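PDB 4F82: thioredoxin Reductase, which probably reduces hydrogen peroxide and organic hydroperoxides at the expense of thiols, as a peroxiredoxin of the Prx5 subfamily. Local coordinates for residues A19-F24 with W87-N92; Q66-Y71 with L104-K109; L124-D129 with L154-P159; Q128-S131 with I137-L140; R141-I146 with A168-T173. One frame throughout, in Å; residues are numbered along the deposited sequence.

Contact 1: A19-F24 with W87-N92; sequences AQLFEF and WCVSVN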
# COMPACT_ATOMS: atom_id res chain seq x y z
N ALA A 19 4.32 15.23 -12.02
CA ALA A 19 3.29 14.53 -11.23
C ALA A 19 3.46 14.95 -9.78
O ALA A 19 4.49 15.54 -9.42
CB ALA A 19 3.44 13.01 -11.34
N GLN A 20 2.46 14.67 -8.95
CA GLN A 20 2.61 14.95 -7.54
C GLN A 20 2.96 13.68 -6.78
O GLN A 20 2.22 12.70 -6.80
CB GLN A 20 1.36 15.67 -6.95
CG GLN A 20 1.43 15.89 -5.44
CD GLN A 20 0.21 16.65 -4.92
OE1 GLN A 20 -0.83 16.05 -4.61
NE2 GLN A 20 0.32 17.97 -4.84
N LEU A 21 4.10 13.70 -6.10
CA LEU A 21 4.53 12.58 -5.29
C LEU A 21 4.52 13.04 -3.84
O LEU A 21 4.47 14.24 -3.57
CB LEU A 21 5.95 12.14 -5.68
CG LEU A 21 6.18 11.55 -7.08
CD1 LEU A 21 7.64 11.15 -7.33
CD2 LEU A 21 5.27 10.38 -7.29
N PHE A 22 4.56 12.10 -2.91
CA PHE A 22 4.69 12.41 -1.49
C PHE A 22 5.89 11.67 -0.87
O PHE A 22 6.12 10.46 -1.13
CB PHE A 22 3.40 12.00 -0.70
CG PHE A 22 2.16 12.82 -1.01
CD1 PHE A 22 1.65 13.72 -0.07
CD2 PHE A 22 1.47 12.67 -2.21
CE1 PHE A 22 0.49 14.49 -0.36
CE2 PHE A 22 0.29 13.45 -2.50
CZ PHE A 22 -0.19 14.33 -1.58
N GLU A 23 6.61 12.37 -0.01
CA GLU A 23 7.68 11.74 0.80
C GLU A 23 7.40 11.96 2.27
O GLU A 23 7.09 13.09 2.70
CB GLU A 23 9.05 12.30 0.42
CG GLU A 23 10.18 11.73 1.26
CD GLU A 23 11.52 12.35 0.94
OE1 GLU A 23 11.55 13.53 0.49
OE2 GLU A 23 12.54 11.65 1.16
N PHE A 24 7.50 10.88 3.05
CA PHE A 24 7.21 10.97 4.47
C PHE A 24 8.45 11.54 5.15
O PHE A 24 9.55 10.99 4.97
CB PHE A 24 6.88 9.57 5.01
CG PHE A 24 6.35 9.57 6.43
CD1 PHE A 24 4.97 9.54 6.66
CD2 PHE A 24 7.22 9.60 7.52
CE1 PHE A 24 4.45 9.53 7.98
CE2 PHE A 24 6.72 9.60 8.84
CZ PHE A 24 5.32 9.55 9.07
N TRP A 87 16.03 8.20 -6.00
CA TRP A 87 14.66 8.01 -5.54
C TRP A 87 14.18 6.58 -5.75
O TRP A 87 14.48 5.95 -6.76
CB TRP A 87 13.71 8.87 -6.35
CG TRP A 87 13.94 10.36 -6.34
CD1 TRP A 87 14.94 11.08 -5.73
CD2 TRP A 87 13.14 11.27 -7.06
NE1 TRP A 87 14.77 12.45 -6.01
CE2 TRP A 87 13.68 12.57 -6.85
CE3 TRP A 87 11.99 11.12 -7.87
CZ2 TRP A 87 13.08 13.73 -7.38
CZ3 TRP A 87 11.41 12.26 -8.42
CH2 TRP A 87 11.96 13.55 -8.17
N CYS A 88 13.45 6.05 -4.79
CA CYS A 88 12.69 4.82 -5.02
C CYS A 88 11.23 5.20 -5.24
O CYS A 88 10.57 5.77 -4.36
CB CYS A 88 12.81 3.89 -3.82
SG CYS A 88 11.72 2.42 -3.95
N VAL A 89 10.70 4.91 -6.42
CA VAL A 89 9.30 5.23 -6.68
C VAL A 89 8.42 3.98 -6.60
O VAL A 89 8.77 2.93 -7.14
CB VAL A 89 9.12 5.88 -8.05
CG1 VAL A 89 7.65 5.96 -8.42
CG2 VAL A 89 9.76 7.29 -8.05
N SER A 90 7.30 4.05 -5.89
CA SER A 90 6.41 2.89 -5.88
C SER A 90 5.00 3.38 -5.80
O SER A 90 4.74 4.49 -5.29
CB SER A 90 6.70 1.96 -4.68
OG SER A 90 5.89 0.78 -4.71
N VAL A 91 4.07 2.54 -6.24
CA VAL A 91 2.65 2.86 -6.14
C VAL A 91 2.19 2.38 -4.79
O VAL A 91 1.67 1.25 -4.62
CB VAL A 91 1.79 2.26 -7.30
CG1 VAL A 91 0.32 2.71 -7.17
CG2 VAL A 91 2.33 2.74 -8.61
N ASN A 92 2.49 3.21 -3.81
CA ASN A 92 2.16 3.03 -2.39
C ASN A 92 2.03 4.44 -1.86
O ASN A 92 2.67 5.37 -2.38
CB ASN A 92 3.35 2.38 -1.66
CG ASN A 92 3.45 0.86 -1.87
OD1 ASN A 92 4.34 0.39 -2.58
ND2 ASN A 92 2.55 0.10 -1.23
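In the thioredoxin-like sheet of this peroxiredoxin, Leu21 of strand 20-25 reaches towards Trp87 and Val89 of strand 85-90. The two strands are not hydrogen-bonded neighbours, because strand 111-114 pairs with both, and Leu21 and Val89 keep their CA atoms 8.9 Å apart. The link is therefore made by side chains alone. Leu21 holds CG anti to its carbonyl carbon (chi1 -66°), which sends the branched end across the gap. One methyl does the touching: CD1 of Leu21 lies 4.1 Å from CZ3 on the six-membered ring of Trp87, and the two side chains cross at a slant. The same methyl comes within 4.5 Å of CG2 of Val89, a looser approach. Val41 of helix 41-45 also packs on Leu21, while Ile52 of strand 49-55 touches both Trp87 and Val89, making this a buried apolar cluster. NE1 of Trp87 is hydrogen-bonded to the Glu85 carboxylate. Past the end of strand 85-90 the chain makes an inverse gamma turn centred on Val91, and a side-chain bond spans it: OG of Ser90 donates to OD1 of Asn92 at 2.7 Å, with the hydroxyl oxygen 17° out of the side-chain carbonyl plane of Asn92.

Contact 2: Q66-Y71 with L104-K109; sequences QHVPGY and LHTAGK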
# COMPACT_ATOMS: atom_id res chain seq x y z
N GLN A 66 16.54 -7.18 -2.00
CA GLN A 66 17.53 -6.98 -3.06
C GLN A 66 17.54 -5.57 -3.67
O GLN A 66 18.59 -4.91 -3.75
CB GLN A 66 17.23 -7.95 -4.19
CG GLN A 66 17.95 -9.26 -4.12
CD GLN A 66 18.12 -9.80 -5.52
OE1 GLN A 66 17.22 -10.44 -6.04
NE2 GLN A 66 19.26 -9.49 -6.17
N HIS A 67 16.39 -5.13 -4.17
CA HIS A 67 16.36 -3.92 -4.99
C HIS A 67 16.71 -2.61 -4.23
O HIS A 67 17.64 -1.90 -4.65
CB HIS A 67 15.05 -3.80 -5.78
CG HIS A 67 15.17 -2.95 -7.00
ND1 HIS A 67 14.11 -2.71 -7.85
CD2 HIS A 67 16.24 -2.27 -7.51
CE1 HIS A 67 14.53 -1.93 -8.85
NE2 HIS A 67 15.81 -1.66 -8.66
N VAL A 68 16.01 -2.29 -3.14
CA VAL A 68 16.32 -1.11 -2.33
C VAL A 68 17.68 -1.23 -1.63
O VAL A 68 18.46 -0.26 -1.60
CB VAL A 68 15.15 -0.76 -1.33
CG1 VAL A 68 15.50 0.45 -0.47
CG2 VAL A 68 13.90 -0.45 -2.09
N PRO A 69 18.00 -2.42 -1.07
CA PRO A 69 19.31 -2.46 -0.39
C PRO A 69 20.51 -2.26 -1.33
O PRO A 69 21.48 -1.62 -0.91
CB PRO A 69 19.33 -3.84 0.26
CG PRO A 69 17.87 -4.12 0.53
CD PRO A 69 17.15 -3.56 -0.69
N GLY A 70 20.44 -2.74 -2.57
CA GLY A 70 21.50 -2.45 -3.53
C GLY A 70 21.70 -0.94 -3.69
O GLY A 70 22.84 -0.45 -3.76
N TYR A 71 20.61 -0.18 -3.74
CA TYR A 71 20.80 1.27 -3.84
C TYR A 71 21.34 1.92 -2.56
O TYR A 71 22.19 2.80 -2.62
CB TYR A 71 19.52 1.95 -4.36
CG TYR A 71 19.38 1.75 -5.85
CD1 TYR A 71 20.08 2.58 -6.74
CD2 TYR A 71 18.58 0.72 -6.38
CE1 TYR A 71 19.99 2.40 -8.13
CE2 TYR A 71 18.48 0.53 -7.78
CZ TYR A 71 19.20 1.37 -8.63
OH TYR A 71 19.10 1.24 -10.02
N LEU A 104 14.37 -0.12 6.16
CA LEU A 104 15.52 -0.40 5.27
C LEU A 104 16.68 0.60 5.41
O LEU A 104 17.64 0.53 4.63
CB LEU A 104 15.06 -0.45 3.80
CG LEU A 104 13.99 -1.50 3.42
CD1 LEU A 104 13.53 -1.24 1.99
CD2 LEU A 104 14.54 -2.91 3.56
N HIS A 105 16.61 1.51 6.38
CA HIS A 105 17.71 2.47 6.66
C HIS A 105 18.13 3.34 5.50
O HIS A 105 19.32 3.53 5.25
CB HIS A 105 18.93 1.74 7.23
CG HIS A 105 18.60 0.92 8.43
ND1 HIS A 105 18.18 1.49 9.62
CD2 HIS A 105 18.57 -0.42 8.62
CE1 HIS A 105 17.92 0.53 10.49
NE2 HIS A 105 18.15 -0.64 9.91
N THR A 106 17.13 3.89 4.82
CA THR A 106 17.32 4.64 3.59
C THR A 106 17.62 6.12 3.83
O THR A 106 18.01 6.84 2.90
CB THR A 106 16.05 4.54 2.75
OG1 THR A 106 14.95 5.17 3.45
CG2 THR A 106 15.70 3.08 2.51
N ALA A 107 17.42 6.59 5.06
CA ALA A 107 17.53 8.04 5.36
C ALA A 107 18.82 8.63 4.82
O ALA A 107 19.90 8.10 5.08
CB ALA A 107 17.44 8.29 6.84
N GLY A 108 18.71 9.70 4.03
CA GLY A 108 19.89 10.37 3.50
C GLY A 108 20.54 9.62 2.33
O GLY A 108 21.54 10.08 1.78
N LYS A 109 20.01 8.47 1.92
CA LYS A 109 20.61 7.73 0.81
C LYS A 109 19.64 7.52 -0.34
O LYS A 109 20.00 7.68 -1.49
CB LYS A 109 21.20 6.39 1.27
CG LYS A 109 22.19 6.55 2.44
CD LYS A 109 23.28 5.49 2.42
CE LYS A 109 24.25 5.65 3.60
NZ LYS A 109 23.54 5.49 4.92
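The carbonyl oxygen of Gly101 is gripped twice by Thr106, once by its backbone N and once by OG1, and this fixes the threonine whose methyl faces Val68. The backbone bond belongs to the Schellman motif that ends helix 94-103, with His105 at positive phi as its C-prime residue. OG1 stands between the backbone N and the carbonyl carbon (chi1 64°), which leaves CG2 anti to the carbonyl carbon. From there CG2 of Thr106 meets CG1 of Val68 at 4.0 Å. The closer contact is with Leu104, whose side chain crosses that of Val68 at about a right angle. Its CD1 rests against the valine fork, 3.6 Å from CG1 of Val68 and 3.7 Å from CB of Val68, with CG2 of Val68 a little farther off. A single leucine methyl thus covers the valine branch point. Beyond Thr106 the loop turns back on itself through a bond from N of Lys109 to O of Thr106 (2.8 Å). On the helix, Val68 precedes Pro69, where a backbone bond to the preceding turn is missing and the helix kinks. The side chains of Val68 and Cys63, the predicted peroxidatic cysteine, are about 5 Å apart. Val68 of helix 61-80 thus packs both on Phe53 and Leu55 of strand 49-55 and on the loop joining helix 94-103 to strand 111-114.

Contact 3: L124-D129 with L154-P159; sequences LGLTQD and LAVEAP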
# COMPACT_ATOMS: atom_id res chain seq x y z
N LEU A 124 4.29 8.00 -17.05
CA LEU A 124 5.49 7.34 -17.62
C LEU A 124 5.15 6.15 -18.54
O LEU A 124 6.02 5.64 -19.27
CB LEU A 124 6.38 6.80 -16.49
CG LEU A 124 7.01 7.83 -15.55
CD1 LEU A 124 7.74 7.08 -14.40
CD2 LEU A 124 7.91 8.85 -16.29
N GLY A 125 3.91 5.69 -18.46
CA GLY A 125 3.45 4.57 -19.27
C GLY A 125 4.02 3.28 -18.73
O GLY A 125 4.24 2.31 -19.49
N LEU A 126 4.31 3.29 -17.43
CA LEU A 126 5.05 2.19 -16.80
C LEU A 126 4.23 1.38 -15.78
O LEU A 126 4.77 0.76 -14.83
CB LEU A 126 6.30 2.74 -16.12
CG LEU A 126 7.40 3.12 -17.12
CD1 LEU A 126 8.54 3.87 -16.43
CD2 LEU A 126 7.89 1.80 -17.80
N THR A 127 2.92 1.37 -15.95
CA THR A 127 2.10 0.55 -15.04
C THR A 127 2.00 -0.92 -15.47
O THR A 127 2.22 -1.24 -16.64
CB THR A 127 0.64 1.11 -14.86
OG1 THR A 127 -0.06 1.01 -16.10
CG2 THR A 127 0.65 2.56 -14.37
N GLN A 128 1.61 -1.79 -14.52
CA GLN A 128 1.21 -3.17 -14.85
C GLN A 128 0.08 -3.55 -13.93
O GLN A 128 -0.11 -2.92 -12.89
CB GLN A 128 2.38 -4.17 -14.68
CG GLN A 128 3.11 -4.01 -13.34
CD GLN A 128 4.11 -5.13 -13.05
OE1 GLN A 128 4.00 -6.26 -13.57
NE2 GLN A 128 5.09 -4.83 -12.20
N ASP A 129 -0.66 -4.59 -14.30
CA ASP A 129 -1.80 -5.04 -13.49
C ASP A 129 -1.37 -6.23 -12.65
O ASP A 129 -1.17 -7.34 -13.18
CB ASP A 129 -2.93 -5.45 -14.42
CG ASP A 129 -4.21 -5.78 -13.68
OD1 ASP A 129 -4.20 -5.91 -12.43
OD2 ASP A 129 -5.25 -5.94 -14.35
N LEU A 154 17.33 4.46 -19.75
CA LEU A 154 16.14 3.85 -19.24
C LEU A 154 16.34 2.34 -19.28
O LEU A 154 16.84 1.78 -20.28
CB LEU A 154 14.94 4.31 -20.05
CG LEU A 154 13.58 3.72 -19.68
CD1 LEU A 154 13.10 4.15 -18.31
CD2 LEU A 154 12.58 4.12 -20.76
N ALA A 155 16.03 1.68 -18.16
CA ALA A 155 16.14 0.22 -18.10
C ALA A 155 14.88 -0.34 -17.53
O ALA A 155 14.75 -0.40 -16.30
CB ALA A 155 17.30 -0.20 -17.19
N VAL A 156 13.99 -0.84 -18.37
CA VAL A 156 12.71 -1.34 -17.87
C VAL A 156 12.75 -2.86 -17.86
O VAL A 156 13.18 -3.49 -18.85
CB VAL A 156 11.54 -0.84 -18.75
CG1 VAL A 156 10.21 -1.36 -18.21
CG2 VAL A 156 11.53 0.68 -18.82
N GLU A 157 12.33 -3.47 -16.75
CA GLU A 157 12.33 -4.93 -16.68
C GLU A 157 11.15 -5.54 -17.36
O GLU A 157 10.03 -5.04 -17.27
CB GLU A 157 12.37 -5.44 -15.24
CG GLU A 157 13.49 -4.81 -14.38
CD GLU A 157 14.82 -5.58 -14.44
OE1 GLU A 157 14.93 -6.59 -15.19
OE2 GLU A 157 15.77 -5.20 -13.70
N ALA A 158 11.38 -6.66 -18.04
CA ALA A 158 10.28 -7.54 -18.40
C ALA A 158 9.58 -7.95 -17.09
O ALA A 158 10.22 -8.00 -16.04
CB ALA A 158 10.80 -8.75 -19.13
N PRO A 159 8.28 -8.26 -17.15
CA PRO A 159 7.57 -8.60 -15.91
C PRO A 159 8.23 -9.78 -15.18
O PRO A 159 8.66 -10.78 -15.80
CB PRO A 159 6.16 -8.97 -16.40
CG PRO A 159 5.96 -8.09 -17.62
CD PRO A 159 7.35 -8.11 -18.29
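Leu126 and Val156 meet by branches, the leucine CD2 methyl pointing into the valine fork. CD2 of Leu126 is 3.9 Å from CG1 of Val156 and equally 3.9 Å from CG2 of Val156, so it sits evenly between the two methyls. Leu126 has CG anti to its carbonyl carbon (chi1 -74°) and a second torsion of 171° that sets CD1 anti to CA and turns CD2 to the side, towards the valine. Val156 holds CG1 anti to its backbone N and CG2 anti to its carbonyl carbon, presenting both methyls to the leucine. Tyr142 packs on both residues, and Thr121 of helix 119-124 also reaches Leu126. Farther along, Gln128 swings CG into the position between its backbone N and carbonyl carbon (chi1 49°) and then runs extended. This brings OE1 of Gln128 to 4.5 Å from CB of Pro159, a loose edge to the contact, while NE2 is hydrogen-bonded to Ser139. Just before Leu126, Gly125 takes positive phi in the Schellman motif that closes helix 119-124 and turns the chain into strand 127-129. No hydrogen bond joins the two segments, and the CA atoms of Leu126 and Val156 stay 8.5 Å apart. Strands 127-129 and 150-156 pair antiparallel, one after the other, with the same edge of the long, broken strand 137-147 of the thioredoxin-like sheet, and Leu126 meets Val156 near the changeover.

Contact 4: Q128-S131 with I137-L140; sequences QDLS and IRSL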
# COMPACT_ATOMS: atom_id res chain seq x y z
N GLN A 128 1.61 -1.79 -14.52
CA GLN A 128 1.21 -3.17 -14.85
C GLN A 128 0.08 -3.55 -13.93
O GLN A 128 -0.11 -2.92 -12.89
CB GLN A 128 2.38 -4.17 -14.68
CG GLN A 128 3.11 -4.01 -13.34
CD GLN A 128 4.11 -5.13 -13.05
OE1 GLN A 128 4.00 -6.26 -13.57
NE2 GLN A 128 5.09 -4.83 -12.20
N ASP A 129 -0.66 -4.59 -14.30
CA ASP A 129 -1.80 -5.04 -13.49
C ASP A 129 -1.37 -6.23 -12.65
O ASP A 129 -1.17 -7.34 -13.18
CB ASP A 129 -2.93 -5.45 -14.42
CG ASP A 129 -4.21 -5.78 -13.68
OD1 ASP A 129 -4.20 -5.91 -12.43
OD2 ASP A 129 -5.25 -5.94 -14.35
N LEU A 130 -1.19 -6.00 -11.35
CA LEU A 130 -0.81 -7.10 -10.45
C LEU A 130 -2.02 -7.55 -9.62
O LEU A 130 -1.88 -7.92 -8.48
CB LEU A 130 0.41 -6.70 -9.58
CG LEU A 130 1.75 -6.52 -10.34
CD1 LEU A 130 2.94 -6.13 -9.43
CD2 LEU A 130 2.07 -7.84 -11.04
N SER A 131 -3.21 -7.51 -10.22
CA SER A 131 -4.43 -7.90 -9.52
C SER A 131 -4.43 -9.33 -9.07
O SER A 131 -4.97 -9.66 -8.01
CB SER A 131 -5.66 -7.69 -10.40
OG SER A 131 -5.87 -6.30 -10.55
N ILE A 137 -3.24 -2.22 -9.64
CA ILE A 137 -2.34 -1.55 -10.58
C ILE A 137 -1.13 -1.00 -9.84
O ILE A 137 -1.27 -0.25 -8.87
CB ILE A 137 -3.07 -0.40 -11.32
CG1 ILE A 137 -4.38 -0.93 -11.98
CG2 ILE A 137 -2.15 0.27 -12.36
CD1 ILE A 137 -4.24 -2.18 -12.88
N ARG A 138 0.07 -1.34 -10.33
CA ARG A 138 1.33 -1.00 -9.67
C ARG A 138 2.37 -0.58 -10.73
O ARG A 138 2.07 -0.51 -11.94
CB ARG A 138 1.85 -2.23 -8.89
CG ARG A 138 0.96 -2.70 -7.73
CD ARG A 138 0.82 -1.59 -6.65
NE ARG A 138 0.07 -2.08 -5.48
CZ ARG A 138 0.65 -2.44 -4.35
NH1 ARG A 138 1.98 -2.39 -4.24
NH2 ARG A 138 -0.09 -2.87 -3.32
N SER A 139 3.60 -0.35 -10.31
CA SER A 139 4.64 0.02 -11.29
C SER A 139 5.38 -1.21 -11.83
O SER A 139 5.56 -2.20 -11.12
CB SER A 139 5.66 0.97 -10.64
OG SER A 139 6.61 1.44 -11.61
N LEU A 140 5.81 -1.15 -13.10
CA LEU A 140 6.85 -2.06 -13.58
C LEU A 140 8.09 -1.78 -12.76
O LEU A 140 8.22 -0.66 -12.16
CB LEU A 140 7.17 -1.84 -15.08
CG LEU A 140 6.06 -2.30 -16.03
CD1 LEU A 140 6.28 -1.77 -17.43
CD2 LEU A 140 5.97 -3.84 -16.03
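The carboxamide of Gln128 has a methyl over one face and a carbonyl at its edge. CD2 of Leu140 stands over that face, 3.7 Å from CD of Gln128. At the edge, NE2 of Gln128 donates to O of Ser139 (2.9 Å), and the acceptor lies only 5° out of the amide plane. Seen from the carbonyl the bond is less regular, since the nitrogen sits above its plane and not on a lone pair. The carboxylate of Asp129 likewise has a methyl over a face: CD1 of Ile137 is 3.7 Å from CG of Asp129. OD1 of the same carboxylate accepts twice from Ser131, from OG through the syn lone pair and from the backbone N on the anti side, well out of the carboxylate plane, the latter making an Asx turn. These groups flank a beta hairpin formed by strands 127-129 and 137-147. Gln128 and Arg138 are its antiparallel hydrogen-bonded pair, joined by N of Gln128 to O of Arg138 (2.9 Å) and N of Arg138 to O of Gln128 (3.0 Å, 172° at the hydrogen). Asp129 and Ile137 form the next, non-hydrogen-bonded pair. On the Gln128 side of the sheet, CB of Arg138 is 4.1 Å from CD1 of Leu130. The arginine chain then bends at its second torsion (chi2 -61°) and leads away, its guanidinium reaching Pro56 O through NH1 and Asp93 of the second subunit in a salt bridge through NH2.

Contact 5: R141-I146 with A168-T173; sequences RYAMVI and ASVLAT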
# COMPACT_ATOMS: atom_id res chain seq x y z
N ARG A 141 9.02 -2.73 -12.77
CA ARG A 141 10.34 -2.47 -12.17
C ARG A 141 11.27 -1.81 -13.21
O ARG A 141 11.44 -2.33 -14.32
CB ARG A 141 10.95 -3.78 -11.65
CG ARG A 141 12.11 -3.55 -10.64
CD ARG A 141 12.79 -4.88 -10.24
NE ARG A 141 11.84 -5.80 -9.64
CZ ARG A 141 11.46 -5.81 -8.36
NH1 ARG A 141 11.94 -4.90 -7.50
NH2 ARG A 141 10.57 -6.71 -7.94
N TYR A 142 11.88 -0.67 -12.86
CA TYR A 142 12.81 -0.01 -13.80
C TYR A 142 13.85 0.85 -13.12
O TYR A 142 13.75 1.17 -11.93
CB TYR A 142 12.01 0.87 -14.78
CG TYR A 142 11.33 2.01 -14.05
CD1 TYR A 142 11.98 3.23 -13.86
CD2 TYR A 142 10.05 1.86 -13.55
CE1 TYR A 142 11.36 4.28 -13.17
CE2 TYR A 142 9.41 2.90 -12.87
CZ TYR A 142 10.07 4.09 -12.68
OH TYR A 142 9.41 5.09 -12.01
N ALA A 143 14.85 1.29 -13.87
CA ALA A 143 15.64 2.40 -13.38
C ALA A 143 15.92 3.37 -14.52
O ALA A 143 16.15 2.94 -15.68
CB ALA A 143 16.96 1.95 -12.68
N MET A 144 15.88 4.66 -14.21
CA MET A 144 16.26 5.69 -15.17
C MET A 144 17.14 6.75 -14.55
O MET A 144 17.08 7.01 -13.34
CB MET A 144 15.02 6.33 -15.80
CG MET A 144 14.01 6.88 -14.81
SD MET A 144 12.52 7.38 -15.70
CE MET A 144 11.51 7.92 -14.31
N VAL A 145 17.98 7.36 -15.38
CA VAL A 145 18.82 8.45 -14.94
C VAL A 145 18.34 9.70 -15.70
O VAL A 145 18.10 9.68 -16.93
CB VAL A 145 20.32 8.18 -15.24
CG1 VAL A 145 21.14 9.36 -14.85
CG2 VAL A 145 20.77 6.86 -14.48
N ILE A 146 18.17 10.77 -14.92
CA ILE A 146 17.56 12.01 -15.38
C ILE A 146 18.55 13.13 -15.19
O ILE A 146 19.19 13.23 -14.14
CB ILE A 146 16.32 12.33 -14.53
CG1 ILE A 146 15.47 11.06 -14.36
CG2 ILE A 146 15.56 13.56 -15.11
CD1 ILE A 146 14.93 10.51 -15.67
N ALA A 168 23.96 -1.96 -9.25
CA ALA A 168 25.19 -2.31 -10.00
C ALA A 168 25.11 -1.98 -11.49
O ALA A 168 26.05 -1.39 -12.05
CB ALA A 168 25.56 -3.79 -9.82
N SER A 169 24.01 -2.36 -12.15
CA SER A 169 23.83 -2.09 -13.56
C SER A 169 23.78 -0.59 -13.84
O SER A 169 24.33 -0.14 -14.84
CB SER A 169 22.54 -2.71 -14.09
OG SER A 169 22.57 -4.12 -13.92
N VAL A 170 23.09 0.16 -13.00
CA VAL A 170 23.02 1.60 -13.17
C VAL A 170 24.39 2.27 -13.06
O VAL A 170 24.77 3.10 -13.91
CB VAL A 170 22.01 2.19 -12.19
CG1 VAL A 170 22.14 3.70 -12.17
CG2 VAL A 170 20.64 1.78 -12.63
N LEU A 171 25.17 1.90 -12.05
CA LEU A 171 26.49 2.47 -11.88
C LEU A 171 27.33 2.15 -13.12
O LEU A 171 28.07 3.02 -13.62
CB LEU A 171 27.16 1.89 -10.62
CG LEU A 171 28.55 2.46 -10.31
CD1 LEU A 171 28.46 3.97 -10.10
CD2 LEU A 171 29.17 1.76 -9.10
N ALA A 172 27.17 0.92 -13.63
CA ALA A 172 27.95 0.47 -14.79
C ALA A 172 27.59 1.21 -16.07
O ALA A 172 28.36 1.21 -17.02
CB ALA A 172 27.81 -1.05 -15.01
N THR A 173 26.41 1.83 -16.08
CA THR A 173 25.91 2.42 -17.33
C THR A 173 25.77 3.93 -17.25
O THR A 173 25.15 4.56 -18.14
CB THR A 173 24.56 1.79 -17.74
OG1 THR A 173 23.67 1.77 -16.61
CG2 THR A 173 24.76 0.37 -18.29
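Val170, on the helix, divides its two methyls between Ala143 and Val145, on the strand. CG2 of Val170 packs against CB of Ala143 at 3.7 Å, the tighter of the two approaches. CG1 of Val170 lies 4.1 Å from CG2 of Val145, the two valine side chains meeting at a slant. With CG1 anti to its backbone N (chi1 168°), Val170 spreads the fork along the strand, so that each methyl finds one residue of the pair. Ala143 and Val145 are two positions apart on an extended strand and thus point to the same face, while Met144 between them turns to the other face and packs on Ile52 and Leu154. At the alanine the CA atoms of Ala143 and Val170 are 7.4 Å apart. The helix itself is held at both ends of this segment. OG of Ser169 is hydrogen-bonded to Asp166 near its start; at its close, OG1 of Thr173 donates to O of Ser169 (2.7 Å) and N of Thr173 to O of Val170 (3.0 Å). Tyr71 of helix 61-80 touches both Ala143 and Val170 and joins the cluster to that helix. Through its backbone the strand hydrogen-bonds to strand 49-55 at Tyr142 and Met144 and to strand 150-156 at Ala143 and Val145; helix 167-172 packs on this sheet next to helix 61-80, whose Tyr71 also touches Ala167.

In the fold
Following the chain from the N terminus, contact 1 closes the first long loop, from strand 20-25 to strand 85-90. Contact 2 starts inside that loop and ends beyond it, so the two cross; Cys88 and Val68 touch where helix 61-80 lies on the sheet. Contact 3 opens later and encloses contact 4, the hairpin sharing Gln128 and Asp129 with it. Contact 5 begins where contact 4 ends and crosses contact 3, with strand 137-147 hydrogen-bonded to strand 150-156. Contact 5 also meets contact 2 through Tyr71 and a probable His67–Arg141 hydrogen bond, while Val91 joins contact 1 to contact 4. Sheet and covering helices are thereby tied together.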